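PDB 2PRD: inorganic pyrophosphatase from Thermus thermophilus, which catalyses the magnesium-dependent hydrolysis of inorganic pyrophosphate to two phosphate ions. Local coordinates for residues A[123-126]-A[127-130]; A[113-116]-A[117-120]; A[20-23]-A[24-28]; A[163-166]-A[167-171]. One frame throughout, in Å; residues are numbered along the deposited sequence.

Contact 1 (A[123-126]-A[127-130]); sequences DVPE and GVKQ
Lys129, in the first turn of a helix, doubles back over Val124 in the loop that leads into it. Start at CB of Lys129: it lies near the carbonyl oxygens of Glu126 and Pro125, the first of them 3.8 Å away at Glu126 O. With chi1 at -76°, CG swings back to the N side and rests on a methyl of Val124, Lys129 CG to Val124 CG1 being 3.7 Å. CD runs on past the carbonyl of Val124, and CE of Lys129 then touches both Val124 O and Glu126 CG, the latter 3.8 Å away. Bends at chi3 and chi4 finally turn NZ in toward the backbone, where its direct bond to Val124 O is weak. A water does better, accepting from NZ of Lys129 at 2.7 Å and donating in turn to Val124 O. NZ also bonds Ile121 O, so two loop carbonyls and a water gather round the ammonium.

At the helix start, Pro125 is the N-cap residue. Pro125 O accepts from Lys129 N in the carbonyl plane at 3.1 Å and 163°, and weakly from Val128 N. The proline ring runs alongside Val128 in the same direction, with Pro125 CG 3.7 Å from Val128 CG2.

The junction joins the long loop after strand 101-109 to helix 126-138. Val124 packs back on Ile118 of that loop, Pro125 meets His117 of a second subunit, and Gln130 OE1 bonds Lys145 NZ of a third, which places this helix start where hexamer subunits meet.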
loop_
_atom_site.group_PDB
_atom_site.type_symbol
_atom_site.label_atom_id
_atom_site.label_comp_id
_atom_site.label_asym_id
_atom_site.label_seq_id
_atom_site.Cartn_x
_atom_site.Cartn_y
_atom_site.Cartn_z
ATOM N N ASP A 123 -2.104 -8.929 -28.970
ATOM C CA ASP A 123 -3.088 -8.940 -27.916
ATOM C C ASP A 123 -2.626 -8.006 -26.775
ATOM O O ASP A 123 -3.468 -7.708 -25.930
ATOM C CB ASP A 123 -3.333 -10.300 -27.309
ATOM C CG ASP A 123 -3.942 -11.359 -28.187
ATOM O OD1 ASP A 123 -4.724 -10.996 -29.064
ATOM O OD2 ASP A 123 -3.653 -12.564 -27.966
ATOM N N VAL A 124 -1.398 -7.595 -26.713
ATOM C CA VAL A 124 -0.977 -6.668 -25.602
ATOM C C VAL A 124 -1.422 -5.328 -26.109
ATOM O O VAL A 124 -1.003 -4.998 -27.245
ATOM C CB VAL A 124 0.530 -6.812 -25.420
ATOM C CG1 VAL A 124 1.069 -5.764 -24.458
ATOM C CG2 VAL A 124 0.788 -8.193 -24.752
ATOM N N PRO A 125 -2.288 -4.620 -25.396
ATOM C CA PRO A 125 -2.811 -3.344 -25.884
ATOM C C PRO A 125 -1.676 -2.421 -26.279
ATOM O O PRO A 125 -0.643 -2.425 -25.561
ATOM C CB PRO A 125 -3.642 -2.828 -24.741
ATOM C CG PRO A 125 -3.673 -3.834 -23.667
ATOM C CD PRO A 125 -2.800 -5.009 -24.082
ATOM N N GLU A 126 -1.789 -1.604 -27.321
ATOM C CA GLU A 126 -0.648 -0.721 -27.607
ATOM C C GLU A 126 -0.358 0.372 -26.584
ATOM O O GLU A 126 0.763 0.963 -26.649
ATOM C CB GLU A 126 -0.699 -0.111 -29.001
ATOM C CG GLU A 126 0.727 -0.131 -29.609
ATOM C CD GLU A 126 0.999 1.202 -30.295
ATOM O OE1 GLU A 126 0.019 1.988 -30.365
ATOM O OE2 GLU A 126 2.150 1.429 -30.741
ATOM N N GLY A 127 -1.304 0.683 -25.715
ATOM C CA GLY A 127 -1.059 1.714 -24.683
ATOM C C GLY A 127 -0.037 1.139 -23.702
ATOM O O GLY A 127 0.765 1.850 -23.102
ATOM N N VAL A 128 -0.110 -0.155 -23.566
ATOM C CA VAL A 128 0.782 -0.939 -22.713
ATOM C C VAL A 128 2.124 -1.137 -23.379
ATOM O O VAL A 128 3.197 -0.902 -22.766
ATOM C CB VAL A 128 0.165 -2.290 -22.312
ATOM C CG1 VAL A 128 1.165 -3.052 -21.457
ATOM C CG2 VAL A 128 -1.143 -2.075 -21.586
ATOM N N LYS A 129 2.166 -1.530 -24.644
ATOM C CA LYS A 129 3.425 -1.644 -25.342
ATOM C C LYS A 129 4.202 -0.328 -25.383
ATOM O O LYS A 129 5.449 -0.322 -25.366
ATOM C CB LYS A 129 3.160 -2.028 -26.839
ATOM C CG LYS A 129 2.783 -3.506 -26.909
ATOM C CD LYS A 129 2.886 -4.032 -28.326
ATOM C CE LYS A 129 1.568 -3.794 -29.069
ATOM N NZ LYS A 129 1.136 -5.097 -29.680
ATOM N N GLN A 130 3.499 0.811 -25.409
ATOM C CA GLN A 130 4.209 2.107 -25.484
ATOM C C GLN A 130 4.855 2.458 -24.131
ATOM O O GLN A 130 5.873 3.164 -24.064
ATOM C CB GLN A 130 3.333 3.237 -25.833
ATOM C CG GLN A 130 2.641 3.780 -26.986
ATOM C CD GLN A 130 1.975 5.121 -26.575
ATOM O OE1 GLN A 130 2.079 6.026 -27.422
ATOM N NE2 GLN A 130 1.414 5.188 -25.349
HETATM O O HOH W 1 -1.336 -4.166 -30.169
#

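Contact 2 (A[113-116]-A[117-120]); sequences QRLD and HIQD
His117 reaches back toward Arg114 by its ring, while Gln119 reaches back to Asp116 by its amide. Of these two side-chain hydrogen bonds to backbone, the amide's has the better geometry: Gln119 NE2 lies 2.8 Å from Asp116 O, the N-H pointing at it with an angle of 162° and the oxygen nearly in the amide plane. A bend at chi2 (-88°) folds the glutamine tip over for this. The ring's bond is weak. His117 NE2 sits 2.9 Å from Arg114 O, which lies at the ring edge near its plane, but the N-H is badly bent, at 117°. The backbone bond is that of a type I beta turn, Ile118 N to Leu115 O at 3.0 Å.

Apolar contact is lighter. Leu115 and Ile118, the turn's two ends, project together from it, CD2 of Leu115 being 4.2 Å from CD1 of Ile118, and Ile118 CG1 also lies over one face of the His117 ring, offset toward its rim.

Arg114 makes its salt bridge to Glu131, on helix 126-138 of a second subunit. The apolar pair turns onto strand 101-109, Leu115 against Val109 and Ile118 against Val108, while Arg88 of strand 84-97 bonds Ile118 O.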
loop_
_atom_site.group_PDB
_atom_site.type_symbol
_atom_site.label_atom_id
_atom_site.label_comp_id
_atom_site.label_asym_id
_atom_site.label_seq_id
_atom_site.Cartn_x
_atom_site.Cartn_y
_atom_site.Cartn_z
ATOM N N GLN A 113 -7.031 -16.338 -14.920
ATOM C CA GLN A 113 -8.111 -16.282 -15.909
ATOM C C GLN A 113 -8.366 -14.919 -16.485
ATOM O O GLN A 113 -8.915 -14.822 -17.607
ATOM C CB GLN A 113 -9.433 -16.809 -15.301
ATOM C CG GLN A 113 -9.238 -18.293 -14.957
ATOM C CD GLN A 113 -10.535 -18.911 -14.446
ATOM O OE1 GLN A 113 -11.550 -18.639 -15.080
ATOM N NE2 GLN A 113 -10.512 -19.699 -13.382
ATOM N N ARG A 114 -7.972 -13.869 -15.765
ATOM C CA ARG A 114 -8.176 -12.513 -16.289
ATOM C C ARG A 114 -7.284 -12.252 -17.481
ATOM O O ARG A 114 -7.523 -11.219 -18.164
ATOM C CB ARG A 114 -7.830 -11.477 -15.217
ATOM C CG ARG A 114 -8.764 -11.453 -14.029
ATOM C CD ARG A 114 -8.198 -10.516 -12.954
ATOM N NE ARG A 114 -8.798 -10.831 -11.674
ATOM C CZ ARG A 114 -8.474 -11.788 -10.827
ATOM N NH1 ARG A 114 -7.512 -12.685 -10.937
ATOM N NH2 ARG A 114 -9.245 -11.817 -9.736
ATOM N N LEU A 115 -6.298 -13.121 -17.710
ATOM C CA LEU A 115 -5.369 -12.837 -18.833
ATOM C C LEU A 115 -5.392 -13.856 -19.944
ATOM O O LEU A 115 -4.544 -13.778 -20.864
ATOM C CB LEU A 115 -3.940 -12.726 -18.270
ATOM C CG LEU A 115 -3.765 -11.775 -17.082
ATOM C CD1 LEU A 115 -2.416 -11.976 -16.381
ATOM C CD2 LEU A 115 -3.883 -10.350 -17.589
ATOM N N ASP A 116 -6.295 -14.813 -19.838
ATOM C CA ASP A 116 -6.407 -15.913 -20.798
ATOM C C ASP A 116 -6.538 -15.446 -22.227
ATOM O O ASP A 116 -6.272 -16.210 -23.165
ATOM C CB ASP A 116 -7.622 -16.782 -20.494
ATOM C CG ASP A 116 -7.351 -17.785 -19.421
ATOM O OD1 ASP A 116 -6.182 -17.896 -19.012
ATOM O OD2 ASP A 116 -8.315 -18.423 -18.949
ATOM N N HIS A 117 -6.943 -14.211 -22.384
ATOM C CA HIS A 117 -7.152 -13.601 -23.695
ATOM C C HIS A 117 -5.913 -13.072 -24.403
ATOM O O HIS A 117 -5.959 -12.754 -25.613
ATOM C CB HIS A 117 -8.186 -12.470 -23.503
ATOM C CG HIS A 117 -7.702 -11.457 -22.490
ATOM N ND1 HIS A 117 -7.235 -10.230 -22.959
ATOM C CD2 HIS A 117 -7.555 -11.483 -21.144
ATOM C CE1 HIS A 117 -6.826 -9.513 -21.925
ATOM N NE2 HIS A 117 -7.000 -10.249 -20.818
ATOM N N ILE A 118 -4.785 -12.959 -23.715
ATOM C CA ILE A 118 -3.505 -12.508 -24.258
ATOM C C ILE A 118 -2.741 -13.744 -24.704
ATOM O O ILE A 118 -2.272 -14.503 -23.882
ATOM C CB ILE A 118 -2.739 -11.695 -23.199
ATOM C CG1 ILE A 118 -3.714 -10.620 -22.732
ATOM C CG2 ILE A 118 -1.535 -11.111 -23.919
ATOM C CD1 ILE A 118 -3.303 -9.658 -21.658
ATOM N N GLN A 119 -2.743 -13.930 -26.031
ATOM C CA GLN A 119 -2.146 -15.118 -26.617
ATOM C C GLN A 119 -1.036 -14.817 -27.584
ATOM O O GLN A 119 -0.165 -15.691 -27.818
ATOM C CB GLN A 119 -3.310 -16.000 -27.102
ATOM C CG GLN A 119 -4.264 -16.544 -26.035
ATOM C CD GLN A 119 -3.965 -17.848 -25.338
ATOM O OE1 GLN A 119 -3.312 -18.795 -25.847
ATOM N NE2 GLN A 119 -4.446 -18.058 -24.067
ATOM N N ASP A 120 -0.972 -13.581 -28.061
ATOM C CA ASP A 120 0.107 -13.205 -28.998
ATOM C C ASP A 120 0.385 -11.745 -28.699
ATOM O O ASP A 120 -0.420 -11.196 -27.936
ATOM C CB ASP A 120 -0.273 -13.495 -30.423
ATOM C CG ASP A 120 0.859 -13.824 -31.357
ATOM O OD1 ASP A 120 2.024 -13.408 -31.173
ATOM O OD2 ASP A 120 0.578 -14.502 -32.388
#

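Contact 3 (A[20-23]-A[24-28]); sequences IEVP and RGSGN
Pro23 and Ser26 face each other across a type II beta turn, with Arg24 and Gly25 at its two central positions. The closing bond runs from Ser26 N to Pro23 O at 3.1 Å and an angle of 144°, its donor standing well above the carbonyl plane. Pro23 O is also 3.2 Å from Ser26 CB, and the proline ring comes up alongside, Pro23 CD lying 4.0 Å from Ser26 CB. Gly25 takes the positive phi (89°) that the third position of a type II turn needs.

Ser26 then starts a second small motif. Its OG stands trans to its own backbone N (chi1 177°), which turns it toward the chain ahead, and there Ser26 OG accepts from Asn28 N at 3.1 Å: an ST turn. Val22 also touches this turn, its CG1 3.6 Å from Asn28 O and a little farther from Ser26 CB.

Arg24 adds little by its tip here. Arg24 CB touches Pro23 C at 3.7 Å, but the rest of the chain leads off to Ser75 O, which NH2 bonds, while the backbone N donates to Asp54 OD2. Just before the turn, a classic beta bulge sets Glu21 and Val22 opposite Tyr55.

Two N-H groups, of Ser26 and Asn28, are thus taken up by one carbonyl and one hydroxyl, and with a rigid ring and a glycine they set the path from strand 15-22 to strand 28-33. This mainly uncharged turn lies beside Tyr55 and Lys29, both predicted to bind substrate, whose side chains are about 4 Å from that of Val22.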
loop_
_atom_site.group_PDB
_atom_site.type_symbol
_atom_site.label_atom_id
_atom_site.label_comp_id
_atom_site.label_asym_id
_atom_site.label_seq_id
_atom_site.Cartn_x
_atom_site.Cartn_y
_atom_site.Cartn_z
ATOM N N ILE A 20 11.061 -14.500 -10.549
ATOM C CA ILE A 20 10.762 -13.077 -10.492
ATOM C C ILE A 20 11.864 -12.426 -9.659
ATOM O O ILE A 20 12.251 -12.966 -8.637
ATOM C CB ILE A 20 9.420 -12.739 -9.818
ATOM C CG1 ILE A 20 8.243 -13.262 -10.643
ATOM C CG2 ILE A 20 9.314 -11.226 -9.662
ATOM C CD1 ILE A 20 8.512 -13.206 -12.148
ATOM N N GLU A 21 12.382 -11.325 -10.215
ATOM C CA GLU A 21 13.417 -10.556 -9.540
ATOM C C GLU A 21 12.824 -9.225 -9.073
ATOM O O GLU A 21 13.038 -8.868 -7.906
ATOM C CB GLU A 21 14.636 -10.293 -10.387
ATOM C CG GLU A 21 15.442 -11.631 -10.456
ATOM C CD GLU A 21 16.507 -11.469 -11.523
ATOM O OE1 GLU A 21 16.207 -10.821 -12.545
ATOM O OE2 GLU A 21 17.608 -11.973 -11.254
ATOM N N VAL A 22 12.119 -8.584 -10.013
ATOM C CA VAL A 22 11.521 -7.269 -9.636
ATOM C C VAL A 22 10.046 -7.234 -9.788
ATOM O O VAL A 22 9.566 -7.433 -10.908
ATOM C CB VAL A 22 12.130 -6.200 -10.612
ATOM C CG1 VAL A 22 11.809 -4.755 -10.170
ATOM C CG2 VAL A 22 13.633 -6.274 -10.780
ATOM N N PRO A 23 9.284 -7.020 -8.691
ATOM C CA PRO A 23 7.841 -6.873 -8.812
ATOM C C PRO A 23 7.435 -5.650 -9.658
ATOM O O PRO A 23 8.071 -4.577 -9.787
ATOM C CB PRO A 23 7.412 -6.622 -7.361
ATOM C CG PRO A 23 8.494 -7.206 -6.528
ATOM C CD PRO A 23 9.769 -6.862 -7.308
ATOM N N ARG A 24 6.262 -5.809 -10.311
ATOM C CA ARG A 24 5.714 -4.704 -11.085
ATOM C C ARG A 24 5.441 -3.558 -10.120
ATOM O O ARG A 24 4.963 -3.813 -9.001
ATOM C CB ARG A 24 4.389 -5.149 -11.735
ATOM C CG ARG A 24 3.616 -3.893 -12.187
ATOM C CD ARG A 24 2.676 -4.201 -13.317
ATOM N NE ARG A 24 1.638 -5.100 -12.903
ATOM C CZ ARG A 24 0.659 -4.793 -12.051
ATOM N NH1 ARG A 24 0.548 -3.598 -11.513
ATOM N NH2 ARG A 24 -0.215 -5.740 -11.775
ATOM N N GLY A 25 5.744 -2.311 -10.505
ATOM C CA GLY A 25 5.441 -1.224 -9.560
ATOM C C GLY A 25 6.576 -0.948 -8.621
ATOM O O GLY A 25 6.452 -0.012 -7.816
ATOM N N SER A 26 7.662 -1.682 -8.760
ATOM C CA SER A 26 8.827 -1.458 -7.906
ATOM C C SER A 26 9.937 -0.695 -8.569
ATOM O O SER A 26 10.207 -0.784 -9.790
ATOM C CB SER A 26 9.303 -2.869 -7.440
ATOM O OG SER A 26 10.480 -2.656 -6.655
ATOM N N GLY A 27 10.606 0.119 -7.763
ATOM C CA GLY A 27 11.748 0.947 -8.146
ATOM C C GLY A 27 13.030 0.375 -7.560
ATOM O O GLY A 27 14.127 0.920 -7.759
ATOM N N ASN A 28 12.904 -0.731 -6.843
ATOM C CA ASN A 28 14.014 -1.462 -6.212
ATOM C C ASN A 28 14.436 -2.563 -7.179
ATOM O O ASN A 28 13.751 -3.564 -7.407
ATOM C CB ASN A 28 13.690 -1.997 -4.834
ATOM C CG ASN A 28 13.845 -1.038 -3.692
ATOM O OD1 ASN A 28 14.560 -0.038 -3.697
ATOM N ND2 ASN A 28 13.228 -1.396 -2.561
#

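Contact 4 (A[163-166]-A[167-171]); sequences EEVR and ACIAR
Val165 and Ile169 sit one turn apart on the C-terminal alpha-helix, 158-173, and their side chains meet at an oblique angle. The contact is methyl to methyl, CG1 of Val165 to CD1 of Ile169 at 3.9 Å. Ile169 has CG1 on the N side (chi1 -75°), and this lays the start of its chain close over the preceding turn, Ile169 CG1 being 3.2 Å from Val165 O. Val165 O already accepts from Ile169 N at 2.9 Å, so it is packed by carbon as well as hydrogen-bonded.

The pair one residue earlier, Glu164 and Cys168, meets differently. The glutamate bends at chi2 (86°) and brings its carboxylate forward along the helix to the sulfur, OE2 of Glu164 lying 3.6 Å from SG of Cys168. In the backbone, Cys168 N bonds Glu164 O, and the same i to i+4 step repeats from Ala167 to Glu163 and from Ala170 to Arg166.

The helix packs on the loop between strands 54-57 and 70-74: Cys168 and Ile169 touch Thr61, and Glu164 touches Leu69. The Glu164 side chain is about 7 Å from that of Asp102, a predicted magnesium ligand. Farther on, Arg171 pairs with Glu64 and bonds Leu62 O, and its guanidinium turns one face to its own helix, with Ala167 O over its centre, 4.0 Å above the plane.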
loop_
_atom_site.group_PDB
_atom_site.type_symbol
_atom_site.label_atom_id
_atom_site.label_comp_id
_atom_site.label_asym_id
_atom_site.label_seq_id
_atom_site.Cartn_x
_atom_site.Cartn_y
_atom_site.Cartn_z
ATOM N N GLU A 163 11.003 -19.501 -30.668
ATOM C CA GLU A 163 12.254 -19.858 -31.338
ATOM C C GLU A 163 13.421 -19.413 -30.484
ATOM O O GLU A 163 14.418 -20.136 -30.428
ATOM C CB GLU A 163 12.329 -19.241 -32.728
ATOM C CG GLU A 163 11.566 -19.986 -33.811
ATOM C CD GLU A 163 11.833 -21.488 -33.742
ATOM O OE1 GLU A 163 13.008 -21.905 -33.581
ATOM O OE2 GLU A 163 10.848 -22.263 -33.840
ATOM N N GLU A 164 13.323 -18.277 -29.841
ATOM C CA GLU A 164 14.442 -17.772 -29.002
ATOM C C GLU A 164 14.461 -18.557 -27.710
ATOM O O GLU A 164 15.512 -18.910 -27.154
ATOM C CB GLU A 164 14.247 -16.286 -28.780
ATOM C CG GLU A 164 15.127 -15.681 -27.698
ATOM C CD GLU A 164 16.480 -15.287 -28.253
ATOM O OE1 GLU A 164 16.645 -15.404 -29.487
ATOM O OE2 GLU A 164 17.347 -14.847 -27.474
ATOM N N VAL A 165 13.239 -18.816 -27.220
ATOM C CA VAL A 165 13.212 -19.647 -25.969
ATOM C C VAL A 165 13.901 -20.963 -26.203
ATOM O O VAL A 165 14.788 -21.411 -25.440
ATOM C CB VAL A 165 11.769 -19.715 -25.534
ATOM C CG1 VAL A 165 11.678 -20.499 -24.234
ATOM C CG2 VAL A 165 11.225 -18.284 -25.355
ATOM N N ARG A 166 13.491 -21.682 -27.256
ATOM C CA ARG A 166 14.045 -22.967 -27.662
ATOM C C ARG A 166 15.565 -22.906 -27.825
ATOM O O ARG A 166 16.284 -23.844 -27.461
ATOM C CB ARG A 166 13.505 -23.357 -29.041
ATOM C CG ARG A 166 12.259 -24.115 -29.103
ATOM C CD ARG A 166 11.849 -24.704 -30.448
ATOM N NE ARG A 166 10.660 -25.533 -30.180
ATOM C CZ ARG A 166 9.381 -25.272 -30.262
ATOM N NH1 ARG A 166 8.926 -24.088 -30.669
ATOM N NH2 ARG A 166 8.478 -26.215 -29.915
ATOM N N ALA A 167 16.040 -21.838 -28.462
ATOM C CA ALA A 167 17.478 -21.679 -28.684
ATOM C C ALA A 167 18.234 -21.430 -27.403
ATOM O O ALA A 167 19.354 -21.966 -27.289
ATOM C CB ALA A 167 17.814 -20.610 -29.717
ATOM N N CYS A 168 17.705 -20.723 -26.434
ATOM C CA CYS A 168 18.431 -20.453 -25.175
ATOM C C CYS A 168 18.339 -21.675 -24.293
ATOM O O CYS A 168 19.182 -21.859 -23.399
ATOM C CB CYS A 168 17.805 -19.237 -24.490
ATOM S SG CYS A 168 18.046 -17.772 -25.562
ATOM N N ILE A 169 17.345 -22.477 -24.615
ATOM C CA ILE A 169 17.218 -23.734 -23.803
ATOM C C ILE A 169 18.319 -24.703 -24.245
ATOM O O ILE A 169 19.026 -25.320 -23.437
ATOM C CB ILE A 169 15.829 -24.354 -23.915
ATOM C CG1 ILE A 169 14.791 -23.574 -23.105
ATOM C CG2 ILE A 169 15.804 -25.825 -23.572
ATOM C CD1 ILE A 169 13.341 -23.934 -23.427
ATOM N N ALA A 170 18.465 -24.801 -25.561
ATOM C CA ALA A 170 19.433 -25.700 -26.186
ATOM C C ALA A 170 20.828 -25.324 -25.759
ATOM O O ALA A 170 21.614 -26.171 -25.324
ATOM C CB ALA A 170 19.250 -25.593 -27.686
ATOM N N ARG A 171 21.080 -24.032 -25.924
ATOM C CA ARG A 171 22.378 -23.438 -25.598
ATOM C C ARG A 171 22.809 -23.712 -24.174
ATOM O O ARG A 171 24.015 -23.923 -23.968
ATOM C CB ARG A 171 22.432 -21.956 -25.936
ATOM C CG ARG A 171 23.773 -21.320 -25.627
ATOM C CD ARG A 171 23.928 -19.917 -26.193
ATOM N NE ARG A 171 23.289 -19.633 -27.446
ATOM C CZ ARG A 171 22.195 -18.984 -27.766
ATOM N NH1 ARG A 171 21.418 -18.436 -26.838
ATOM N NH2 ARG A 171 21.806 -18.908 -29.028
#

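Overall arrangement
All four contacts are partly buried, but in different surroundings. Contacts 1 and 2 follow one another in the loop between strand 101-109 and helix 126-138 and touch directly, Val124 against Ile118; both also meet a second subunit, so they belong to the hexamer interface. Contact 3 lies nearest the chain's centre, about 11 Å from it, beside predicted substrate residues, and meets another subunit through Asn28, whereas contact 4 lies on the opposite side of that centre and touches no other chain of the assembly. Chemistry follows place: a lysine and water at a helix start, side chains folded back on a loop, a backbone-defined turn between strands, and regular helix bonds with apolar and sulfur packing.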